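Local atomic coordinates of alginate lyase (Bacteroides ovatus, PDB entry 3NNB), a protein that probably cleaves the polysaccharide alginate by beta-elimination. Residues Asn239-Pro251 against Met288-Ala302. Residues are numbered along the deposited sequence; the frame is centred on the assembly and turned at random.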
loop_
_atom_site.group_PDB
_atom_site.type_symbol
_atom_site.label_atom_id
_atom_site.label_comp_id
_atom_site.label_asym_id
_atom_site.label_seq_id
_atom_site.Cartn_x
_atom_site.Cartn_y
_atom_site.Cartn_z
ATOM N N ASN A 239 2.924 3.976 19.429
ATOM C CA ASN A 239 2.999 2.675 20.067
ATOM C C ASN A 239 4.219 1.939 19.528
ATOM O O ASN A 239 4.104 0.978 18.759
ATOM C CB ASN A 239 1.719 1.885 19.847
ATOM C CG ASN A 239 1.607 0.676 20.749
ATOM O OD1 ASN A 239 2.580 0.263 21.384
ATOM N ND2 ASN A 239 0.425 0.086 20.796
ATOM N N GLN A 240 5.387 2.429 19.922
ATOM C CA GLN A 240 6.649 1.893 19.389
ATOM C C GLN A 240 6.837 0.449 19.839
ATOM O O GLN A 240 7.441 -0.365 19.121
ATOM C CB GLN A 240 7.844 2.817 19.752
ATOM C CG GLN A 240 9.207 2.439 19.063
ATOM C CD GLN A 240 10.367 3.399 19.431
ATOM O OE1 GLN A 240 11.019 3.252 20.486
ATOM N NE2 GLN A 240 10.663 4.325 18.535
ATOM N N ASP A 241 6.315 0.084 21.003
ATOM C CA ASP A 241 6.497 -1.275 21.487
ATOM C C ASP A 241 5.766 -2.282 20.628
ATOM O O ASP A 241 6.316 -3.335 20.333
ATOM C CB ASP A 241 6.079 -1.437 22.961
ATOM C CG ASP A 241 7.038 -0.745 23.941
ATOM O OD1 ASP A 241 8.151 -0.289 23.566
ATOM O OD2 ASP A 241 6.647 -0.646 25.118
ATOM N N LEU A 242 4.523 -1.981 20.227
ATOM C CA LEU A 242 3.774 -2.882 19.363
ATOM C C LEU A 242 4.471 -3.010 18.006
ATOM O O LEU A 242 4.510 -4.096 17.438
ATOM C CB LEU A 242 2.335 -2.382 19.131
ATOM C CG LEU A 242 1.415 -3.203 18.212
ATOM C CD1 LEU A 242 1.270 -4.697 18.572
ATOM C CD2 LEU A 242 -0.023 -2.555 18.189
ATOM N N ALA A 243 4.981 -1.903 17.477
ATOM C CA ALA A 243 5.729 -1.919 16.217
ATOM C C ALA A 243 6.963 -2.799 16.343
ATOM O O ALA A 243 7.203 -3.661 15.490
ATOM C CB ALA A 243 6.131 -0.509 15.784
HETATM N N MSE A 244 7.729 -2.614 17.432
HETATM C CA MSE A 244 8.934 -3.428 17.669
HETATM C C MSE A 244 8.620 -4.932 17.736
HETATM O O MSE A 244 9.327 -5.753 17.116
HETATM C CB MSE A 244 9.649 -2.938 18.949
HETATM C CG MSE A 244 11.071 -3.408 19.111
HETATM SE SE MSE A 244 12.266 -2.570 17.834
HETATM C CE MSE A 244 12.219 -0.735 18.468
ATOM N N LYS A 245 7.575 -5.291 18.461
ATOM C CA LYS A 245 7.173 -6.683 18.593
ATOM C C LYS A 245 6.833 -7.290 17.229
ATOM O O LYS A 245 7.247 -8.389 16.912
ATOM C CB LYS A 245 5.979 -6.819 19.525
ATOM C CG LYS A 245 5.324 -8.184 19.491
ATOM C CD LYS A 245 4.054 -8.205 20.336
ATOM C CE LYS A 245 3.636 -9.629 20.674
ATOM N NZ LYS A 245 3.196 -10.402 19.473
ATOM N N THR A 246 6.045 -6.556 16.443
ATOM C CA THR A 246 5.570 -7.035 15.146
ATOM C C THR A 246 6.769 -7.211 14.203
ATOM O O THR A 246 6.863 -8.188 13.462
ATOM C CB THR A 246 4.506 -6.068 14.580
ATOM O OG1 THR A 246 3.487 -5.887 15.563
ATOM C CG2 THR A 246 3.872 -6.630 13.280
ATOM N N ILE A 247 7.693 -6.270 14.256
ATOM C CA ILE A 247 8.946 -6.363 13.465
ATOM C C ILE A 247 9.781 -7.571 13.855
ATOM O O ILE A 247 10.254 -8.333 13.002
ATOM C CB ILE A 247 9.769 -5.072 13.576
ATOM C CG1 ILE A 247 9.029 -3.909 12.863
ATOM C CG2 ILE A 247 11.188 -5.244 12.963
ATOM C CD1 ILE A 247 9.577 -2.503 13.148
ATOM N N GLN A 248 9.980 -7.758 15.157
ATOM C CA GLN A 248 10.831 -8.843 15.624
ATOM C C GLN A 248 10.281 -10.204 15.288
ATOM O O GLN A 248 11.052 -11.110 15.013
ATOM C CB GLN A 248 11.134 -8.661 17.117
ATOM C CG GLN A 248 12.131 -7.471 17.257
ATOM C CD GLN A 248 12.366 -6.990 18.666
ATOM O OE1 GLN A 248 11.676 -7.390 19.607
ATOM N NE2 GLN A 248 13.324 -6.078 18.809
ATOM N N GLU A 249 8.963 -10.331 15.235
ATOM C CA GLU A 249 8.310 -11.581 14.879
ATOM C C GLU A 249 8.161 -11.828 13.375
ATOM O O GLU A 249 7.857 -12.956 12.939
ATOM C CB GLU A 249 6.946 -11.657 15.551
ATOM C CG GLU A 249 7.061 -11.694 17.046
ATOM C CD GLU A 249 5.717 -11.787 17.754
ATOM O OE1 GLU A 249 4.640 -11.789 17.114
ATOM O OE2 GLU A 249 5.769 -11.875 18.985
ATOM N N PHE A 250 8.382 -10.775 12.579
ATOM C CA PHE A 250 8.077 -10.806 11.143
ATOM C C PHE A 250 8.893 -11.846 10.335
ATOM O O PHE A 250 8.320 -12.558 9.516
ATOM C CB PHE A 250 8.169 -9.376 10.591
ATOM C CG PHE A 250 7.849 -9.205 9.133
ATOM C CD1 PHE A 250 6.532 -8.958 8.716
ATOM C CD2 PHE A 250 8.858 -9.197 8.187
ATOM C CE1 PHE A 250 6.254 -8.724 7.396
ATOM C CE2 PHE A 250 8.576 -8.977 6.871
ATOM C CZ PHE A 250 7.279 -8.694 6.490
ATOM N N PRO A 251 10.187 -12.002 10.609
ATOM C CA PRO A 251 10.914 -13.005 9.786
ATOM C C PRO A 251 10.360 -14.406 9.929
ATOM O O PRO A 251 10.065 -15.057 8.913
ATOM C CB PRO A 251 12.359 -12.887 10.308
ATOM C CG PRO A 251 12.436 -11.398 10.712
ATOM C CD PRO A 251 11.135 -11.181 11.406
HETATM N N MSE A 288 8.330 -3.152 4.790
HETATM C CA MSE A 288 8.675 -3.540 6.140
HETATM C C MSE A 288 10.154 -3.284 6.395
HETATM O O MSE A 288 10.523 -2.831 7.485
HETATM C CB MSE A 288 8.348 -5.010 6.394
HETATM C CG MSE A 288 8.497 -5.439 7.849
HETATM SE SE MSE A 288 7.535 -4.306 9.106
HETATM C CE MSE A 288 6.606 -5.687 9.990
ATOM N N CYS A 289 11.015 -3.602 5.429
ATOM C CA CYS A 289 12.460 -3.350 5.615
ATOM C C CYS A 289 12.699 -1.864 5.860
ATOM O O CYS A 289 13.515 -1.499 6.714
ATOM C CB CYS A 289 13.242 -3.770 4.365
ATOM S SG CYS A 289 13.305 -5.561 4.100
ATOM N N SER A 290 11.988 -1.007 5.104
ATOM C CA SER A 290 12.132 0.446 5.241
ATOM C C SER A 290 11.684 0.911 6.626
ATOM O O SER A 290 12.437 1.591 7.340
ATOM C CB SER A 290 11.353 1.175 4.137
ATOM O OG SER A 290 11.870 0.801 2.865
ATOM N N ILE A 291 10.477 0.498 7.046
ATOM C CA ILE A 291 9.993 0.843 8.386
ATOM C C ILE A 291 10.953 0.364 9.465
ATOM O O ILE A 291 11.356 1.142 10.346
ATOM C CB ILE A 291 8.623 0.243 8.660
ATOM C CG1 ILE A 291 7.619 0.835 7.680
ATOM C CG2 ILE A 291 8.164 0.533 10.110
ATOM C CD1 ILE A 291 6.271 0.052 7.669
ATOM N N ALA A 292 11.363 -0.902 9.363
ATOM C CA ALA A 292 12.254 -1.521 10.339
ATOM C C ALA A 292 13.591 -0.800 10.438
ATOM O O ALA A 292 14.160 -0.664 11.536
ATOM C CB ALA A 292 12.429 -2.997 9.982
ATOM N N SER A 293 14.113 -0.332 9.323
ATOM C CA SER A 293 15.431 0.328 9.319
ATOM C C SER A 293 15.399 1.583 10.179
ATOM O O SER A 293 16.410 2.015 10.763
ATOM C CB SER A 293 15.868 0.701 7.894
ATOM O OG SER A 293 15.090 1.765 7.375
ATOM N N THR A 294 14.245 2.230 10.220
ATOM C CA THR A 294 14.136 3.472 11.014
ATOM C C THR A 294 14.235 3.194 12.526
ATOM O O THR A 294 14.509 4.122 13.304
ATOM C CB THR A 294 12.856 4.267 10.697
ATOM O OG1 THR A 294 11.691 3.646 11.249
ATOM C CG2 THR A 294 12.714 4.535 9.190
ATOM N N LEU A 295 13.992 1.952 12.936
ATOM C CA LEU A 295 14.108 1.523 14.291
ATOM C C LEU A 295 15.389 0.676 14.486
ATOM O O LEU A 295 15.527 0.051 15.507
ATOM C CB LEU A 295 12.880 0.700 14.695
ATOM C CG LEU A 295 11.504 1.354 14.608
ATOM C CD1 LEU A 295 10.437 0.381 15.089
ATOM C CD2 LEU A 295 11.477 2.633 15.397
ATOM N N GLY A 296 16.270 0.639 13.498
ATOM C CA GLY A 296 17.511 -0.124 13.590
ATOM C C GLY A 296 17.374 -1.631 13.577
ATOM O O GLY A 296 18.264 -2.349 14.028
ATOM N N GLN A 297 16.255 -2.116 13.039
ATOM C CA GLN A 297 15.969 -3.530 12.921
ATOM C C GLN A 297 16.233 -4.023 11.490
ATOM O O GLN A 297 15.706 -3.481 10.509
ATOM C CB GLN A 297 14.528 -3.835 13.329
ATOM C CG GLN A 297 14.131 -3.263 14.698
ATOM C CD GLN A 297 14.991 -3.822 15.804
ATOM O OE1 GLN A 297 15.036 -5.033 15.988
ATOM N NE2 GLN A 297 15.734 -2.946 16.509
ATOM N N ASP A 298 17.103 -5.011 11.363
ATOM C CA ASP A 298 17.541 -5.467 10.038
ATOM C C ASP A 298 16.643 -6.625 9.588
ATOM O O ASP A 298 16.987 -7.782 9.742
ATOM C CB ASP A 298 18.992 -5.918 10.094
ATOM C CG ASP A 298 19.558 -6.214 8.714
ATOM O OD1 ASP A 298 18.777 -6.261 7.714
ATOM O OD2 ASP A 298 20.779 -6.421 8.617
ATOM N N ILE A 299 15.497 -6.287 9.013
ATOM C CA ILE A 299 14.610 -7.289 8.430
ATOM C C ILE A 299 15.187 -7.770 7.083
ATOM O O ILE A 299 15.095 -8.955 6.739
ATOM C CB ILE A 299 13.216 -6.692 8.246
ATOM C CG1 ILE A 299 12.552 -6.485 9.612
ATOM C CG2 ILE A 299 12.326 -7.535 7.272
ATOM C CD1 ILE A 299 12.275 -7.815 10.380
ATOM N N TYR A 300 15.802 -6.868 6.320
ATOM C CA TYR A 300 16.236 -7.228 4.968
ATOM C C TYR A 300 17.138 -8.474 4.952
ATOM O O TYR A 300 16.969 -9.351 4.111
ATOM C CB TYR A 300 16.952 -6.071 4.270
ATOM C CG TYR A 300 17.294 -6.364 2.837
ATOM C CD1 TYR A 300 18.484 -6.966 2.497
ATOM C CD2 TYR A 300 16.395 -6.055 1.789
ATOM C CE1 TYR A 300 18.781 -7.239 1.159
ATOM C CE2 TYR A 300 16.660 -6.333 0.500
ATOM C CZ TYR A 300 17.850 -6.947 0.172
ATOM O OH TYR A 300 18.123 -7.205 -1.136
ATOM N N ASN A 301 18.106 -8.525 5.868
ATOM C CA ASN A 301 19.092 -9.586 5.887
ATOM C C ASN A 301 18.670 -10.824 6.697
ATOM O O ASN A 301 19.453 -11.777 6.822
ATOM C CB ASN A 301 20.434 -9.006 6.417
ATOM C CG ASN A 301 21.036 -8.020 5.458
ATOM O OD1 ASN A 301 21.238 -6.816 5.783
ATOM N ND2 ASN A 301 21.296 -8.483 4.249
ATOM N N ALA A 302 17.434 -10.827 7.213
ATOM C CA ALA A 302 16.939 -11.945 8.031
ATOM C C ALA A 302 16.909 -13.197 7.177
ATOM O O ALA A 302 16.309 -13.204 6.113
ATOM C CB ALA A 302 15.555 -11.665 8.626
#
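One face of the F250 ring is covered by selenomethionine M288, whose CG stands 3.6 Å from the ring centroid, almost on the ring normal, in a CH-pi contact. The M288 chain bends beyond CG, so that SE lies higher above the same face in a Met-aromatic contact and the methyl CE comes back down to 3.5 Å from F250 CD1. I299 CG2 approaches the ring obliquely, near CD2 and CE2. With CG anti to the backbone N (chi1 -178°), F250 swings its ring under M288; an alanine here would probably open a gap beneath M288 and leave its bent chain with more freedom to turn.

I247, the residue most covered in this contact, packs with each of its branches: CD1 meets L295 CD1 at 3.6 Å, CG2 packs on A292 CB and Q297 CB, and CG1 faces M288 SE. I299 CD1 fits between I247 and the ring of P251, 3.6 Å from P251 CG. Toward the more exposed side, selenomethionine M244, in the conformer described, crosses the Q297 side chain at about a right angle, with M244 SE 3.6 Å from Q297 CD. That amide is held by Q297 NE2 to L295 O (3.2 Å), while Q297 OE1 takes a weak, long but straight bond from Q248 NE2.

Helix 274-293 ends in a Schellman motif with G296 at C-prime, and the chain then folds back along helix 240-258. Segments 240-251 and 288-293 cross at -130°, and loop 295-302 extends this packing, consistent with the helical-hairpin (alpha/alpha) toroid of this family.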